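Local coordinates for protein leucine aminopeptidase (Parabacteroides distasonis, PDB 3TC8) that probably acts as a zinc-dependent exopeptidase of the M28 family, removing residues from the amino end of peptides, and binds a zinc ion, at residues A[66-74]-A[177-188]; A[191-202]-A[258-267]. All blocks are in the same frame, centred on the assembly; numbering follows the deposited sequence.

Contact 1: residues A[66-74]-A[177-188]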
loop_
_atom_site.group_PDB
_atom_site.type_symbol
_atom_site.label_atom_id
_atom_site.label_comp_id
_atom_site.label_asym_id
_atom_site.label_seq_id
_atom_site.Cartn_x
_atom_site.Cartn_y
_atom_site.Cartn_z
ATOM N N TYR A 66 3.336 -16.732 -0.038
ATOM C CA TYR A 66 4.720 -16.758 -0.492
ATOM C C TYR A 66 5.483 -15.651 0.190
ATOM O O TYR A 66 5.004 -14.542 0.241
ATOM C CB TYR A 66 4.789 -16.494 -2.007
ATOM C CG TYR A 66 3.955 -17.288 -2.912
ATOM C CD1 TYR A 66 2.608 -17.033 -3.043
ATOM C CD2 TYR A 66 4.509 -18.234 -3.738
ATOM C CE1 TYR A 66 1.805 -17.708 -3.925
ATOM C CE2 TYR A 66 3.723 -18.954 -4.633
ATOM C CZ TYR A 66 2.373 -18.665 -4.733
ATOM O OH TYR A 66 1.576 -19.382 -5.608
ATOM N N GLN A 67 6.636 -15.955 0.743
ATOM C CA GLN A 67 7.494 -14.957 1.348
ATOM C C GLN A 67 8.740 -14.821 0.504
ATOM O O GLN A 67 9.567 -15.730 0.500
ATOM C CB GLN A 67 7.799 -15.290 2.810
ATOM C CG GLN A 67 6.517 -15.357 3.657
ATOM C CD GLN A 67 6.809 -15.605 5.122
ATOM O OE1 GLN A 67 7.528 -14.856 5.725
ATOM N NE2 GLN A 67 6.267 -16.646 5.676
ATOM N N GLN A 68 8.844 -13.759 -0.248
ATOM C CA GLN A 68 9.921 -13.581 -1.179
ATOM C C GLN A 68 11.030 -12.788 -0.496
ATOM O O GLN A 68 10.863 -11.621 -0.277
ATOM C CB GLN A 68 9.376 -12.866 -2.395
ATOM C CG GLN A 68 10.416 -12.479 -3.397
ATOM C CD GLN A 68 9.754 -11.819 -4.621
ATOM O OE1 GLN A 68 9.245 -10.740 -4.541
ATOM N NE2 GLN A 68 9.791 -12.539 -5.756
ATOM N N GLU A 69 12.104 -13.466 -0.138
ATOM C CA GLU A 69 13.193 -12.809 0.547
ATOM C C GLU A 69 14.306 -12.483 -0.431
ATOM O O GLU A 69 14.680 -13.329 -1.217
ATOM C CB GLU A 69 13.705 -13.691 1.675
ATOM C CG GLU A 69 12.630 -13.890 2.728
ATOM C CD GLU A 69 13.019 -14.772 3.835
ATOM O OE1 GLU A 69 13.040 -16.003 3.617
ATOM O OE2 GLU A 69 13.246 -14.253 4.936
ATOM N N ALA A 70 14.859 -11.285 -0.352
ATOM C CA ALA A 70 15.920 -10.869 -1.242
ATOM C C ALA A 70 16.741 -9.811 -0.544
ATOM O O ALA A 70 16.206 -8.998 0.211
ATOM C CB ALA A 70 15.363 -10.293 -2.531
ATOM N N ILE A 71 18.042 -9.785 -0.816
ATOM C CA ILE A 71 18.893 -8.702 -0.348
ATOM C C ILE A 71 18.875 -7.582 -1.379
ATOM O O ILE A 71 19.316 -7.790 -2.529
ATOM C CB ILE A 71 20.325 -9.194 -0.071
ATOM C CG1 ILE A 71 20.295 -10.470 0.766
ATOM C CG2 ILE A 71 21.130 -8.101 0.634
ATOM C CD1 ILE A 71 19.727 -10.188 2.149
ATOM N N LEU A 72 18.358 -6.433 -0.977
ATOM C CA LEU A 72 18.207 -5.290 -1.852
ATOM C C LEU A 72 19.198 -4.247 -1.416
ATOM O O LEU A 72 19.693 -4.307 -0.304
ATOM C CB LEU A 72 16.786 -4.778 -1.787
ATOM C CG LEU A 72 15.726 -5.832 -2.117
ATOM C CD1 LEU A 72 14.339 -5.232 -2.066
ATOM C CD2 LEU A 72 15.984 -6.556 -3.490
ATOM N N THR A 73 19.561 -3.337 -2.291
ATOM C CA THR A 73 20.596 -2.343 -1.985
ATOM C C THR A 73 20.000 -0.945 -1.943
ATOM O O THR A 73 19.438 -0.484 -2.929
ATOM C CB THR A 73 21.751 -2.429 -2.964
ATOM O OG1 THR A 73 22.252 -3.767 -2.950
ATOM C CG2 THR A 73 22.842 -1.401 -2.632
ATOM N N ALA A 74 20.082 -0.299 -0.788
ATOM C CA ALA A 74 19.602 1.054 -0.624
ATOM C C ALA A 74 20.537 2.062 -1.265
ATOM O O ALA A 74 21.687 1.737 -1.645
ATOM C CB ALA A 74 19.438 1.391 0.865
ATOM N N LEU A 177 11.871 -0.477 -3.719
ATOM C CA LEU A 177 12.866 -1.476 -4.069
ATOM C C LEU A 177 12.276 -2.890 -4.101
ATOM O O LEU A 177 12.673 -3.711 -4.935
ATOM C CB LEU A 177 14.038 -1.417 -3.080
ATOM C CG LEU A 177 14.837 -0.132 -3.063
ATOM C CD1 LEU A 177 15.837 -0.148 -1.923
ATOM C CD2 LEU A 177 15.525 0.141 -4.425
ATOM N N GLY A 178 11.380 -3.203 -3.154
ATOM C CA GLY A 178 10.769 -4.532 -3.153
ATOM C C GLY A 178 9.922 -4.795 -4.380
ATOM O O GLY A 178 9.966 -5.901 -4.935
ATOM N N THR A 179 9.174 -3.799 -4.815
ATOM C CA THR A 179 8.367 -3.919 -6.004
ATOM C C THR A 179 9.239 -4.078 -7.232
ATOM O O THR A 179 8.944 -4.881 -8.120
ATOM C CB THR A 179 7.421 -2.708 -6.211
ATOM O OG1 THR A 179 6.667 -2.549 -5.010
ATOM C CG2 THR A 179 6.467 -2.965 -7.357
ATOM N N GLN A 180 10.340 -3.324 -7.298
ATOM C CA GLN A 180 11.248 -3.484 -8.414
ATOM C C GLN A 180 11.743 -4.921 -8.519
ATOM O O GLN A 180 11.879 -5.474 -9.612
ATOM C CB GLN A 180 12.411 -2.492 -8.332
ATOM C CG GLN A 180 11.984 -1.017 -8.598
ATOM C CD GLN A 180 13.164 -0.102 -8.507
ATOM O OE1 GLN A 180 14.092 -0.222 -9.326
ATOM N NE2 GLN A 180 13.214 0.749 -7.514
ATOM N N PHE A 181 12.137 -5.523 -7.382
ATOM C CA PHE A 181 12.631 -6.870 -7.373
ATOM C C PHE A 181 11.547 -7.839 -7.840
ATOM O O PHE A 181 11.791 -8.680 -8.696
ATOM C CB PHE A 181 13.114 -7.257 -5.991
ATOM C CG PHE A 181 13.649 -8.677 -5.967
ATOM C CD1 PHE A 181 14.943 -8.920 -6.342
ATOM C CD2 PHE A 181 12.828 -9.741 -5.635
ATOM C CE1 PHE A 181 15.420 -10.215 -6.407
ATOM C CE2 PHE A 181 13.333 -11.063 -5.684
ATOM C CZ PHE A 181 14.606 -11.274 -6.095
ATOM N N TRP A 182 10.347 -7.731 -7.268
ATOM C CA TRP A 182 9.260 -8.633 -7.581
ATOM C C TRP A 182 8.851 -8.538 -9.053
ATOM O O TRP A 182 8.558 -9.535 -9.694
ATOM C CB TRP A 182 8.072 -8.303 -6.676
ATOM C CG TRP A 182 6.831 -9.087 -7.019
ATOM C CD1 TRP A 182 6.480 -10.345 -6.603
ATOM C CD2 TRP A 182 5.794 -8.646 -7.912
ATOM N NE1 TRP A 182 5.290 -10.687 -7.182
ATOM C CE2 TRP A 182 4.839 -9.673 -7.993
ATOM C CE3 TRP A 182 5.554 -7.467 -8.593
ATOM C CZ2 TRP A 182 3.672 -9.538 -8.745
ATOM C CZ3 TRP A 182 4.397 -7.338 -9.367
ATOM C CH2 TRP A 182 3.479 -8.365 -9.432
ATOM N N ALA A 183 8.814 -7.319 -9.571
ATOM C CA ALA A 183 8.310 -7.136 -10.926
ATOM C C ALA A 183 9.216 -7.852 -11.934
ATOM O O ALA A 183 8.753 -8.307 -12.976
ATOM C CB ALA A 183 8.138 -5.678 -11.258
ATOM N N LYS A 184 10.510 -7.914 -11.625
ATOM C CA LYS A 184 11.465 -8.616 -12.441
ATOM C C LYS A 184 11.510 -10.105 -12.122
ATOM O O LYS A 184 11.834 -10.881 -12.988
ATOM C CB LYS A 184 12.858 -7.985 -12.203
ATOM C CG LYS A 184 13.996 -8.610 -12.935
ATOM C CD LYS A 184 15.337 -7.899 -12.655
ATOM C CE LYS A 184 16.508 -8.606 -13.288
ATOM N NZ LYS A 184 16.276 -8.919 -14.687
ATOM N N ASN A 185 11.191 -10.492 -10.896
ATOM C CA ASN A 185 11.273 -11.841 -10.356
ATOM C C ASN A 185 9.955 -12.170 -9.662
ATOM O O ASN A 185 9.912 -12.252 -8.450
ATOM C CB ASN A 185 12.389 -11.920 -9.290
ATOM C CG ASN A 185 13.743 -11.590 -9.844
ATOM O OD1 ASN A 185 14.365 -12.403 -10.532
ATOM N ND2 ASN A 185 14.226 -10.387 -9.574
ATOM N N PRO A 186 8.867 -12.376 -10.422
ATOM C CA PRO A 186 7.603 -12.543 -9.724
ATOM C C PRO A 186 7.524 -13.850 -8.996
ATOM O O PRO A 186 8.273 -14.776 -9.272
ATOM C CB PRO A 186 6.576 -12.422 -10.849
ATOM C CG PRO A 186 7.335 -12.794 -12.077
ATOM C CD PRO A 186 8.705 -12.217 -11.865
ATOM N N HIS A 187 6.593 -13.950 -8.079
ATOM C CA HIS A 187 6.480 -15.139 -7.235
ATOM C C HIS A 187 5.996 -16.378 -7.955
ATOM O O HIS A 187 6.155 -17.479 -7.443
ATOM C CB HIS A 187 5.545 -14.825 -6.053
ATOM C CG HIS A 187 4.160 -14.509 -6.470
ATOM N ND1 HIS A 187 3.818 -13.319 -7.080
ATOM C CD2 HIS A 187 3.029 -15.248 -6.383
ATOM C CE1 HIS A 187 2.531 -13.366 -7.359
ATOM N NE2 HIS A 187 2.044 -14.554 -7.010
ATOM N N VAL A 188 5.325 -16.189 -9.082
ATOM C CA VAL A 188 5.013 -17.268 -10.009
ATOM C C VAL A 188 5.461 -16.758 -11.407
ATOM O O VAL A 188 5.412 -15.557 -11.708
ATOM C CB VAL A 188 3.553 -17.701 -10.007
ATOM C CG1 VAL A 188 3.126 -18.270 -8.635
ATOM C CG2 VAL A 188 2.733 -16.574 -10.361
#
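Alternate residues of strand 66-73, from Tyr66 to Leu72, face helix 177-184 and the turn after it; the two axes come within 9.3 Å and run at 124° to each other. By their CA atoms, Leu72 lies nearest Leu177 at the start of the helix, and Gln68 nearest His187 beyond its end. Small Ala70 suits the middle, where its CB stands over the centre of the Phe181 ring in a CH-pi contact, 3.7 Å from the centroid. Leu72 splits its branches: CD2 packs on Phe181 CD1 at 3.8 Å, CD1 on the backbone of Leu177. Gln68 is long enough to pass the Phe181 edge, its amide nearly perpendicular to that ring. With CG anti to the backbone N (chi1 174°) and the chain extended, NE2 reaches Asn185 O at 2.7 Å, almost along the C=O axis though bent at the hydrogen (132°). Gln68 OE1 lies at the edge of the Trp182 indole and accepts from Asn84 of the adjoining strand. Beyond, His187 sends its CD2 edge over the Tyr66 face, a T-shaped pair with centroids 4.8 Å apart. That imidazole is held from turning by Trp182 NE1, which donates to His187 ND1 at 3.0 Å in the plane of both rings. This is a helix laid across one face of a mixed sheet, covering one of its two edge strands, as in the alpha/beta fold of M28 peptidases.

Contact 2: residues A[191-202]-A[258-267]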
loop_
_atom_site.group_PDB
_atom_site.type_symbol
_atom_site.label_atom_id
_atom_site.label_comp_id
_atom_site.label_asym_id
_atom_site.label_seq_id
_atom_site.Cartn_x
_atom_site.Cartn_y
_atom_site.Cartn_z
ATOM N N TYR A 191 3.833 -13.838 -13.964
ATOM C CA TYR A 191 2.661 -13.421 -13.241
ATOM C C TYR A 191 1.968 -12.307 -14.000
ATOM O O TYR A 191 2.601 -11.323 -14.368
ATOM C CB TYR A 191 3.037 -12.941 -11.838
ATOM C CG TYR A 191 1.842 -12.383 -11.098
ATOM C CD1 TYR A 191 0.926 -13.208 -10.496
ATOM C CD2 TYR A 191 1.567 -11.017 -11.080
ATOM C CE1 TYR A 191 -0.224 -12.687 -9.885
ATOM C CE2 TYR A 191 0.480 -10.510 -10.449
ATOM C CZ TYR A 191 -0.448 -11.342 -9.870
ATOM O OH TYR A 191 -1.544 -10.792 -9.278
ATOM N N THR A 192 0.647 -12.394 -14.058
ATOM C CA THR A 192 -0.177 -11.329 -14.595
ATOM C C THR A 192 -1.473 -11.220 -13.785
ATOM O O THR A 192 -1.848 -12.129 -13.058
ATOM C CB THR A 192 -0.456 -11.531 -16.092
ATOM O OG1 THR A 192 -0.961 -10.310 -16.617
ATOM C CG2 THR A 192 -1.404 -12.658 -16.342
ATOM N N ALA A 193 -2.136 -10.107 -13.971
ATOM C CA ALA A 193 -3.465 -9.869 -13.420
ATOM C C ALA A 193 -4.177 -8.927 -14.371
ATOM O O ALA A 193 -3.551 -8.216 -15.146
ATOM C CB ALA A 193 -3.361 -9.260 -11.998
ATOM N N GLU A 194 -5.499 -8.846 -14.259
ATOM C CA GLU A 194 -6.280 -7.981 -15.104
ATOM C C GLU A 194 -5.965 -6.519 -14.802
ATOM O O GLU A 194 -5.882 -5.705 -15.713
ATOM C CB GLU A 194 -7.772 -8.247 -14.892
ATOM C CG GLU A 194 -8.219 -9.691 -15.204
ATOM C CD GLU A 194 -7.966 -10.109 -16.628
ATOM O OE1 GLU A 194 -8.559 -9.439 -17.491
ATOM O OE2 GLU A 194 -7.183 -11.086 -16.880
ATOM N N TYR A 195 -5.834 -6.203 -13.523
ATOM C CA TYR A 195 -5.486 -4.854 -13.073
ATOM C C TYR A 195 -4.971 -4.967 -11.654
ATOM O O TYR A 195 -5.105 -5.990 -11.004
ATOM C CB TYR A 195 -6.675 -3.864 -13.165
ATOM C CG TYR A 195 -7.868 -4.206 -12.294
ATOM C CD1 TYR A 195 -7.936 -3.761 -10.979
ATOM C CD2 TYR A 195 -8.947 -4.926 -12.770
ATOM C CE1 TYR A 195 -8.992 -4.050 -10.169
ATOM C CE2 TYR A 195 -10.020 -5.242 -11.955
ATOM C CZ TYR A 195 -10.042 -4.804 -10.626
ATOM O OH TYR A 195 -11.074 -5.067 -9.781
ATOM N N GLY A 196 -4.361 -3.876 -11.219
ATOM C CA GLY A 196 -3.860 -3.732 -9.868
ATOM C C GLY A 196 -4.387 -2.470 -9.184
ATOM O O GLY A 196 -4.612 -1.447 -9.825
ATOM N N ILE A 197 -4.572 -2.567 -7.861
ATOM C CA ILE A 197 -4.926 -1.425 -7.031
ATOM C C ILE A 197 -3.932 -1.356 -5.874
ATOM O O ILE A 197 -3.827 -2.303 -5.083
ATOM C CB ILE A 197 -6.347 -1.473 -6.458
ATOM C CG1 ILE A 197 -7.390 -1.556 -7.601
ATOM C CG2 ILE A 197 -6.600 -0.272 -5.573
ATOM C CD1 ILE A 197 -8.804 -1.813 -7.056
ATOM N N LEU A 198 -3.189 -0.257 -5.795
ATOM C CA LEU A 198 -2.312 0.089 -4.691
ATOM C C LEU A 198 -3.061 0.982 -3.713
ATOM O O LEU A 198 -3.675 1.951 -4.117
ATOM C CB LEU A 198 -1.100 0.832 -5.250
ATOM C CG LEU A 198 -0.151 1.494 -4.247
ATOM C CD1 LEU A 198 0.456 0.495 -3.269
ATOM C CD2 LEU A 198 0.948 2.224 -4.979
ATOM N N LEU A 199 -2.952 0.680 -2.427
ATOM C CA LEU A 199 -3.430 1.533 -1.364
ATOM C C LEU A 199 -2.193 2.099 -0.666
ATOM O O LEU A 199 -1.362 1.323 -0.163
ATOM C CB LEU A 199 -4.261 0.766 -0.349
ATOM C CG LEU A 199 -5.475 -0.021 -0.892
ATOM C CD1 LEU A 199 -6.236 -0.668 0.251
ATOM C CD2 LEU A 199 -6.326 0.878 -1.747
ATOM N N ASP A 200 -2.115 3.397 -0.551
ATOM C CA ASP A 200 -0.999 4.053 0.137
ATOM C C ASP A 200 -1.532 5.281 0.863
ATOM O O ASP A 200 -2.141 6.113 0.213
ATOM C CB ASP A 200 0.081 4.419 -0.890
ATOM C CG ASP A 200 1.382 4.896 -0.299
ATOM O OD1 ASP A 200 1.586 4.835 0.924
ATOM O OD2 ASP A 200 2.309 5.316 -1.079
HETATM N N MSE A 201 -1.352 5.377 2.170
HETATM C CA MSE A 201 -1.881 6.534 2.910
HETATM C C MSE A 201 -3.389 6.713 2.718
HETATM O O MSE A 201 -3.861 7.738 2.222
HETATM C CB MSE A 201 -1.085 7.840 2.596
HETATM C CG MSE A 201 0.382 7.738 3.031
HETATM SE SE MSE A 201 1.380 9.305 2.855
HETATM C CE MSE A 201 0.994 10.016 4.419
ATOM N N VAL A 202 -4.082 5.659 3.107
ATOM C CA VAL A 202 -5.528 5.559 3.021
ATOM C C VAL A 202 -6.215 5.573 4.384
ATOM O O VAL A 202 -7.367 5.177 4.498
ATOM C CB VAL A 202 -5.970 4.335 2.200
ATOM C CG1 VAL A 202 -5.533 4.482 0.746
ATOM C CG2 VAL A 202 -5.520 3.059 2.836
ATOM N N ARG A 258 5.636 -5.553 -15.007
ATOM C CA ARG A 258 4.688 -6.690 -15.271
ATOM C C ARG A 258 3.640 -6.350 -16.263
ATOM O O ARG A 258 2.837 -7.217 -16.628
ATOM C CB ARG A 258 3.891 -7.188 -14.057
ATOM C CG ARG A 258 4.663 -7.610 -12.861
ATOM C CD ARG A 258 4.996 -9.100 -12.777
ATOM N NE ARG A 258 6.212 -9.306 -13.540
ATOM C CZ ARG A 258 6.365 -10.045 -14.617
ATOM N NH1 ARG A 258 5.404 -10.800 -15.134
ATOM N NH2 ARG A 258 7.560 -10.057 -15.149
ATOM N N ASN A 259 3.566 -5.084 -16.709
ATOM C CA ASN A 259 2.559 -4.670 -17.683
ATOM C C ASN A 259 1.151 -4.949 -17.173
ATOM O O ASN A 259 0.281 -5.355 -17.922
ATOM C CB ASN A 259 2.778 -5.352 -19.050
ATOM C CG ASN A 259 2.077 -4.632 -20.172
ATOM O OD1 ASN A 259 2.001 -3.400 -20.184
ATOM N ND2 ASN A 259 1.544 -5.401 -21.122
ATOM N N ILE A 260 0.931 -4.723 -15.877
ATOM C CA ILE A 260 -0.399 -4.815 -15.263
ATOM C C ILE A 260 -0.893 -3.395 -15.057
ATOM O O ILE A 260 -0.282 -2.654 -14.282
ATOM C CB ILE A 260 -0.379 -5.578 -13.928
ATOM C CG1 ILE A 260 0.098 -7.030 -14.127
ATOM C CG2 ILE A 260 -1.775 -5.506 -13.279
ATOM C CD1 ILE A 260 0.431 -7.718 -12.814
ATOM N N PRO A 261 -1.987 -2.998 -15.762
ATOM C CA PRO A 261 -2.548 -1.661 -15.542
ATOM C C PRO A 261 -2.931 -1.497 -14.067
ATOM O O PRO A 261 -3.746 -2.268 -13.581
ATOM C CB PRO A 261 -3.777 -1.606 -16.468
ATOM C CG PRO A 261 -3.496 -2.677 -17.514
ATOM C CD PRO A 261 -2.770 -3.765 -16.750
ATOM N N SER A 262 -2.377 -0.478 -13.420
ATOM C CA SER A 262 -2.507 -0.347 -11.960
ATOM C C SER A 262 -2.753 1.086 -11.582
ATOM O O SER A 262 -2.268 2.028 -12.240
ATOM C CB SER A 262 -1.279 -0.889 -11.253
ATOM O OG SER A 262 -1.026 -2.229 -11.536
ATOM N N ILE A 263 -3.500 1.263 -10.503
ATOM C CA ILE A 263 -3.814 2.565 -9.974
ATOM C C ILE A 263 -3.329 2.693 -8.530
ATOM O O ILE A 263 -3.097 1.691 -7.830
ATOM C CB ILE A 263 -5.328 2.838 -10.053
ATOM C CG1 ILE A 263 -6.138 2.063 -9.005
ATOM C CG2 ILE A 263 -5.850 2.585 -11.487
ATOM C CD1 ILE A 263 -7.572 2.573 -8.852
ATOM N N ASP A 264 -3.242 3.952 -8.092
ATOM C CA ASP A 264 -2.867 4.304 -6.725
ATOM C C ASP A 264 -3.969 5.077 -6.074
ATOM O O ASP A 264 -4.360 6.128 -6.614
ATOM C CB ASP A 264 -1.570 5.126 -6.752
ATOM C CG ASP A 264 -0.876 5.255 -5.428
ATOM O OD1 ASP A 264 -1.327 4.765 -4.382
ATOM O OD2 ASP A 264 0.244 5.916 -5.457
ATOM N N ILE A 265 -4.489 4.564 -4.958
ATOM C CA ILE A 265 -5.433 5.260 -4.100
ATOM C C ILE A 265 -4.590 5.797 -2.956
ATOM O O ILE A 265 -4.080 5.026 -2.132
ATOM C CB ILE A 265 -6.544 4.314 -3.582
ATOM C CG1 ILE A 265 -7.284 3.627 -4.742
ATOM C CG2 ILE A 265 -7.495 5.073 -2.663
ATOM C CD1 ILE A 265 -8.338 2.660 -4.346
ATOM N N ILE A 266 -4.441 7.115 -2.904
ATOM C CA ILE A 266 -3.478 7.789 -2.030
ATOM C C ILE A 266 -3.946 9.170 -1.692
ATOM O O ILE A 266 -4.413 9.906 -2.557
ATOM C CB ILE A 266 -2.051 7.792 -2.671
ATOM C CG1 ILE A 266 -1.056 8.530 -1.773
ATOM C CG2 ILE A 266 -2.041 8.355 -4.083
ATOM C CD1 ILE A 266 0.403 8.300 -2.152
ATOM N N ASN A 267 -3.822 9.533 -0.431
ATOM C CA ASN A 267 -4.147 10.891 0.010
ATOM C C ASN A 267 -3.201 11.894 -0.671
ATOM O O ASN A 267 -1.982 11.825 -0.494
ATOM C CB ASN A 267 -4.030 10.889 1.537
ATOM C CG ASN A 267 -4.561 12.155 2.199
ATOM O OD1 ASN A 267 -5.091 13.072 1.536
ATOM N ND2 ASN A 267 -4.415 12.208 3.526
HETATM O O HOH W 1 2.215 -9.761 -17.023
HETATM O O HOH W 2 0.474 -8.512 -17.865
HETATM O O HOH W 3 -2.542 -7.345 -17.530
HETATM O O HOH W 4 -4.312 9.417 4.493
#
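Gly196 and Ser262 begin a parallel pairing of strands 195-200 and 262-266, the latter an outermost strand of the alpha/beta sheet. Gly196 N donates to Pro261 O and its O accepts from Ile263 N. Leu198 repeats the pattern with Ile263 O (2.8 Å from its N) and Ile265 N, the latter bond almost straight at 177°, and Asp200 N closes on Ile265 O. Glycine suits position 196 because Ser262 OG lies 3.6 Å from Gly196 CA; that hydroxyl donates to Ile260 O. On one face Ile265 CD1 fits between Ile197 CG2 (3.6 Å) and Leu199 CD2, branched residues that fill a buried layer. Before the strands, Ile260 directs CD1 against Tyr191 CE2 (3.7 Å) and the Ala193 backbone, whose buried N has no partner. Replacing Ile260 with an alanine would probably open a gap beside the Tyr191 ring and strip CG2's cover from the Tyr195-Gly196 peptide. In the modelled conformer Arg258 NH1 donates to Tyr191 O at 3.0 Å, in the guanidinium plane; a water lies between Tyr191 O and Arg258 O. Past the strands, Asn267 OD1, as modelled, accepts from Thr208 N, while a water donates weakly to the carbonyl O of Met201 (selenomethionine) and accepts from Asn267 ND2 at 3.0 Å.

Contact 1 closes before contact 2 opens along the chain, and their centres lie 16 Å apart. Both reach the same mixed sheet at opposite ends of its order: residues 66-74 belong to one outermost strand, 64-73, and residues 258-267 to the other, 262-266. Strand 195-200 is the next regular element after helix 177-184, joined by the 185-194 loop, so the chain passes from contact 1 into contact 2. There they touch: Trp182 packs on Tyr191, in the loop before strand 195-200, and on Arg258, ending helix 250-258, whose NE probably bonds to Ala183 O, 2.8 Å away. Contact 2 lies closer to the metal site, Asp200 neighbouring the zinc ligand Asp127, whereas contact 1 is more peripheral.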